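Local coordinates for cytosol aminopeptidase (Staphylococcus aureus subsp. aureus, PDB 3KZW), which probably removes amino-terminal residues, leucine among them, from peptides as a metal-dependent aminopeptidase of the leucine aminopeptidase family, at residues T230-L242 and K260-D272. Numbering follows the deposited sequence.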
# COMPACT_ATOMS: atom_id res chain seq x y z
N THR A 230 26.63 11.04 -44.90
CA THR A 230 26.75 12.41 -44.40
C THR A 230 28.16 12.72 -43.91
O THR A 230 29.05 11.87 -43.94
CB THR A 230 25.73 12.71 -43.27
OG1 THR A 230 26.04 11.91 -42.12
CG2 THR A 230 24.30 12.42 -43.72
N LYS A 231 28.35 13.95 -43.44
CA LYS A 231 29.60 14.41 -42.86
C LYS A 231 29.82 13.82 -41.46
O LYS A 231 30.93 13.88 -40.92
CB LYS A 231 29.60 15.94 -42.78
CG LYS A 231 30.97 16.59 -42.80
CD LYS A 231 30.86 18.10 -42.65
CE LYS A 231 32.19 18.81 -42.92
NZ LYS A 231 33.23 18.50 -41.89
N VAL A 232 28.76 13.24 -40.89
CA VAL A 232 28.76 12.71 -39.53
C VAL A 232 29.30 11.27 -39.47
O VAL A 232 28.78 10.37 -40.14
CB VAL A 232 27.35 12.76 -38.90
CG1 VAL A 232 27.35 12.17 -37.51
CG2 VAL A 232 26.83 14.19 -38.86
N LYS A 233 30.33 11.07 -38.65
CA LYS A 233 30.94 9.75 -38.46
C LYS A 233 30.31 9.04 -37.26
O LYS A 233 30.04 9.67 -36.24
CB LYS A 233 32.45 9.87 -38.26
CG LYS A 233 33.20 10.63 -39.35
CD LYS A 233 33.39 9.78 -40.62
CE LYS A 233 33.89 10.63 -41.79
NZ LYS A 233 32.83 11.53 -42.33
N VAL A 234 30.09 7.74 -37.40
CA VAL A 234 29.49 6.94 -36.33
C VAL A 234 30.34 5.70 -36.04
O VAL A 234 30.66 4.94 -36.95
CB VAL A 234 28.03 6.51 -36.67
CG1 VAL A 234 27.42 5.73 -35.51
CG2 VAL A 234 27.17 7.72 -37.00
N ASP A 235 30.70 5.53 -34.77
CA ASP A 235 31.41 4.34 -34.31
C ASP A 235 30.57 3.58 -33.31
O ASP A 235 30.04 4.16 -32.36
CB ASP A 235 32.76 4.71 -33.68
CG ASP A 235 33.56 3.49 -33.23
OD1 ASP A 235 34.12 2.79 -34.10
OD2 ASP A 235 33.62 3.24 -32.00
N VAL A 236 30.43 2.27 -33.52
CA VAL A 236 29.65 1.41 -32.64
C VAL A 236 30.55 0.42 -31.90
O VAL A 236 31.33 -0.30 -32.52
CB VAL A 236 28.52 0.67 -33.39
CG1 VAL A 236 27.80 -0.32 -32.47
CG2 VAL A 236 27.52 1.65 -33.97
N LYS A 237 30.42 0.42 -30.58
CA LYS A 237 31.18 -0.46 -29.72
C LYS A 237 30.28 -1.61 -29.26
O LYS A 237 29.36 -1.39 -28.47
CB LYS A 237 31.69 0.35 -28.52
CG LYS A 237 33.01 -0.10 -27.96
CD LYS A 237 33.71 1.05 -27.23
CE LYS A 237 34.42 1.98 -28.20
NZ LYS A 237 35.20 3.01 -27.48
N ASP A 238 30.53 -2.81 -29.78
CA ASP A 238 29.70 -3.97 -29.46
C ASP A 238 29.99 -4.54 -28.07
O ASP A 238 30.92 -4.09 -27.39
CB ASP A 238 29.76 -5.05 -30.56
CG ASP A 238 31.09 -5.80 -30.59
OD1 ASP A 238 32.00 -5.51 -29.79
OD2 ASP A 238 31.22 -6.71 -31.44
N TYR A 239 29.20 -5.52 -27.65
CA TYR A 239 29.23 -6.04 -26.28
C TYR A 239 30.60 -6.53 -25.80
O TYR A 239 31.04 -6.16 -24.71
CB TYR A 239 28.16 -7.12 -26.08
CG TYR A 239 28.00 -7.59 -24.64
CD1 TYR A 239 27.79 -6.67 -23.61
CD2 TYR A 239 28.04 -8.94 -24.33
CE1 TYR A 239 27.65 -7.10 -22.29
CE2 TYR A 239 27.89 -9.38 -23.02
CZ TYR A 239 27.69 -8.45 -22.00
OH TYR A 239 27.54 -8.87 -20.70
N ASP A 240 31.27 -7.36 -26.59
CA ASP A 240 32.57 -7.91 -26.16
C ASP A 240 33.73 -6.91 -26.22
O ASP A 240 34.75 -7.10 -25.55
CB ASP A 240 32.92 -9.25 -26.85
CG ASP A 240 32.32 -9.38 -28.26
OD1 ASP A 240 31.09 -9.20 -28.42
OD2 ASP A 240 33.09 -9.70 -29.19
N THR A 241 33.56 -5.85 -27.01
CA THR A 241 34.55 -4.76 -27.04
C THR A 241 34.41 -3.89 -25.79
O THR A 241 35.40 -3.61 -25.12
CB THR A 241 34.42 -3.88 -28.31
OG1 THR A 241 34.43 -4.71 -29.47
CG2 THR A 241 35.57 -2.89 -28.40
N LEU A 242 33.17 -3.49 -25.49
CA LEU A 242 32.91 -2.58 -24.37
C LEU A 242 33.21 -3.19 -23.00
O LEU A 242 33.54 -2.47 -22.06
CB LEU A 242 31.50 -1.96 -24.44
CG LEU A 242 30.22 -2.77 -24.20
CD1 LEU A 242 29.89 -2.85 -22.72
CD2 LEU A 242 29.08 -2.10 -24.94
N LYS A 260 22.14 -7.34 -25.85
CA LYS A 260 23.24 -6.76 -25.07
C LYS A 260 23.49 -5.28 -25.38
O LYS A 260 23.15 -4.81 -26.47
CB LYS A 260 24.52 -7.57 -25.29
CG LYS A 260 24.39 -9.07 -25.02
CD LYS A 260 24.08 -9.38 -23.56
CE LYS A 260 23.72 -10.84 -23.39
NZ LYS A 260 23.15 -11.11 -22.05
N PRO A 261 24.09 -4.54 -24.42
CA PRO A 261 24.32 -3.10 -24.55
C PRO A 261 25.25 -2.69 -25.69
O PRO A 261 26.00 -3.52 -26.22
CB PRO A 261 24.95 -2.72 -23.20
CG PRO A 261 25.50 -3.98 -22.66
CD PRO A 261 24.55 -5.03 -23.11
N ARG A 262 25.19 -1.42 -26.07
CA ARG A 262 26.04 -0.84 -27.10
C ARG A 262 26.49 0.55 -26.66
O ARG A 262 25.78 1.23 -25.91
CB ARG A 262 25.29 -0.72 -28.43
CG ARG A 262 24.88 -2.04 -29.08
CD ARG A 262 26.06 -2.77 -29.69
NE ARG A 262 25.64 -3.92 -30.48
CZ ARG A 262 25.44 -5.14 -30.00
NH1 ARG A 262 25.62 -5.40 -28.71
NH2 ARG A 262 25.07 -6.12 -30.81
N LEU A 263 27.67 0.96 -27.12
CA LEU A 263 28.10 2.35 -26.98
C LEU A 263 28.27 2.97 -28.36
O LEU A 263 29.04 2.46 -29.18
CB LEU A 263 29.40 2.47 -26.18
CG LEU A 263 29.78 3.91 -25.80
CD1 LEU A 263 29.21 4.28 -24.44
CD2 LEU A 263 31.28 4.09 -25.80
N VAL A 264 27.55 4.06 -28.60
CA VAL A 264 27.58 4.73 -29.90
C VAL A 264 28.30 6.07 -29.79
O VAL A 264 27.93 6.92 -28.98
CB VAL A 264 26.15 4.94 -30.46
CG1 VAL A 264 26.20 5.54 -31.86
CG2 VAL A 264 25.38 3.63 -30.48
N THR A 265 29.35 6.23 -30.59
CA THR A 265 30.10 7.48 -30.65
C THR A 265 29.78 8.19 -31.97
O THR A 265 29.91 7.60 -33.05
CB THR A 265 31.63 7.26 -30.53
OG1 THR A 265 31.90 6.40 -29.42
CG2 THR A 265 32.35 8.58 -30.31
N ILE A 266 29.35 9.44 -31.87
CA ILE A 266 28.98 10.25 -33.02
C ILE A 266 29.84 11.50 -33.07
O ILE A 266 29.80 12.32 -32.16
CB ILE A 266 27.48 10.65 -32.97
CG1 ILE A 266 26.58 9.42 -32.88
CG2 ILE A 266 27.10 11.50 -34.17
CD1 ILE A 266 25.17 9.71 -32.41
N THR A 267 30.63 11.65 -34.13
CA THR A 267 31.48 12.83 -34.28
C THR A 267 31.06 13.71 -35.46
O THR A 267 30.78 13.21 -36.55
CB THR A 267 32.98 12.48 -34.40
OG1 THR A 267 33.18 11.55 -35.46
CG2 THR A 267 33.51 11.88 -33.10
N TYR A 268 31.00 15.01 -35.22
CA TYR A 268 30.74 15.99 -36.26
C TYR A 268 31.74 17.14 -36.13
O TYR A 268 31.76 17.84 -35.13
CB TYR A 268 29.30 16.51 -36.16
CG TYR A 268 29.04 17.78 -36.95
CD1 TYR A 268 28.93 17.75 -38.34
CD2 TYR A 268 28.89 19.00 -36.31
CE1 TYR A 268 28.69 18.92 -39.07
CE2 TYR A 268 28.65 20.17 -37.02
CZ TYR A 268 28.55 20.12 -38.40
OH TYR A 268 28.31 21.28 -39.11
N ASN A 269 32.58 17.30 -37.16
CA ASN A 269 33.58 18.36 -37.18
C ASN A 269 33.16 19.50 -38.11
O ASN A 269 33.52 19.52 -39.29
CB ASN A 269 34.95 17.79 -37.55
CG ASN A 269 35.49 16.82 -36.51
OD1 ASN A 269 35.77 17.20 -35.37
ND2 ASN A 269 35.64 15.56 -36.89
N GLY A 270 32.41 20.44 -37.56
CA GLY A 270 31.82 21.53 -38.34
C GLY A 270 32.71 22.72 -38.62
O GLY A 270 32.40 23.53 -39.49
N LYS A 271 33.81 22.84 -37.88
CA LYS A 271 34.75 23.93 -38.13
C LYS A 271 36.13 23.39 -38.54
O LYS A 271 36.91 24.07 -39.21
CB LYS A 271 34.78 24.96 -36.99
CG LYS A 271 34.92 24.41 -35.59
CD LYS A 271 35.05 25.55 -34.59
CE LYS A 271 35.04 25.04 -33.15
NZ LYS A 271 35.15 26.16 -32.16
N ASP A 272 36.32 22.09 -38.28
CA ASP A 272 37.42 21.29 -38.85
C ASP A 272 38.73 21.54 -38.12
O ASP A 272 39.67 20.74 -38.23
CB ASP A 272 37.60 21.53 -40.37
CG ASP A 272 36.36 21.15 -41.18
OD1 ASP A 272 35.79 20.05 -40.96
OD2 ASP A 272 35.96 21.94 -42.06
O HOH W 1 31.92 3.71 -29.88
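Tyr-239 and Lys-260 close one end of an antiparallel pairing between strands 233-237 and 262-269, a worked example of how an edge strand is fastened to its sheet. CB of Lys-260 sits over one face of the tyrosine ring, toward its rim, 3.9 Å from the centroid in a CH-pi contact; CG and CD continue along the CD2-CE2 side, and NZ reaches the carbonyl of Ser-257. CG of Tyr-239 stands anti to the backbone N (chi1 -173°), which carries the ring across to Lys-260 and to CG of Pro-261, 3.7 Å from Tyr-239 CD1. Beside it, Asp-238 caps helix 239-244: its OD1 accepts from N and OG1 of Thr-241, which arrive from opposite faces of the carboxylate. CB of Asp-238 lies over one face of the Arg-262 guanidinium, whose NH1 is anchored to Pro-261 O.

Along the strands, Lys-233, Asp-235 and Lys-237 form hydrogen-bonded pairs with Thr-267, Thr-265 and Leu-263, and the side chains of Lys-237 and Leu-263 run alongside each other in a common direction. A water bridges Asp-235 OD2 (2.8 Å) and Thr-265 OG1 (2.7 Å) on this face. The other face is apolar: CG1 of Val-234 meets CG1 of Val-264 at 3.9 Å, and helix 216-226 packs there through Val-224 and Ala-220. Strand 328-338 takes the far edge of 262-269, placing 233-237 at the margin of the catalytic-domain sheet.

At the opposite end Lys-231 stretches past the Tyr-268 ring, bending only at its last torsion; its NZ donates to Asn-269 O (2.8 Å) and forms a salt bridge with Asp-272, using the syn lone pair of OD1 (3.1 Å). One ammonium thus serves a backbone carbonyl and a carboxylate, tying the turn after strand 262-269 to the approach to strand 233-237, though solvent probably moderates the charge pairing at this exposed site.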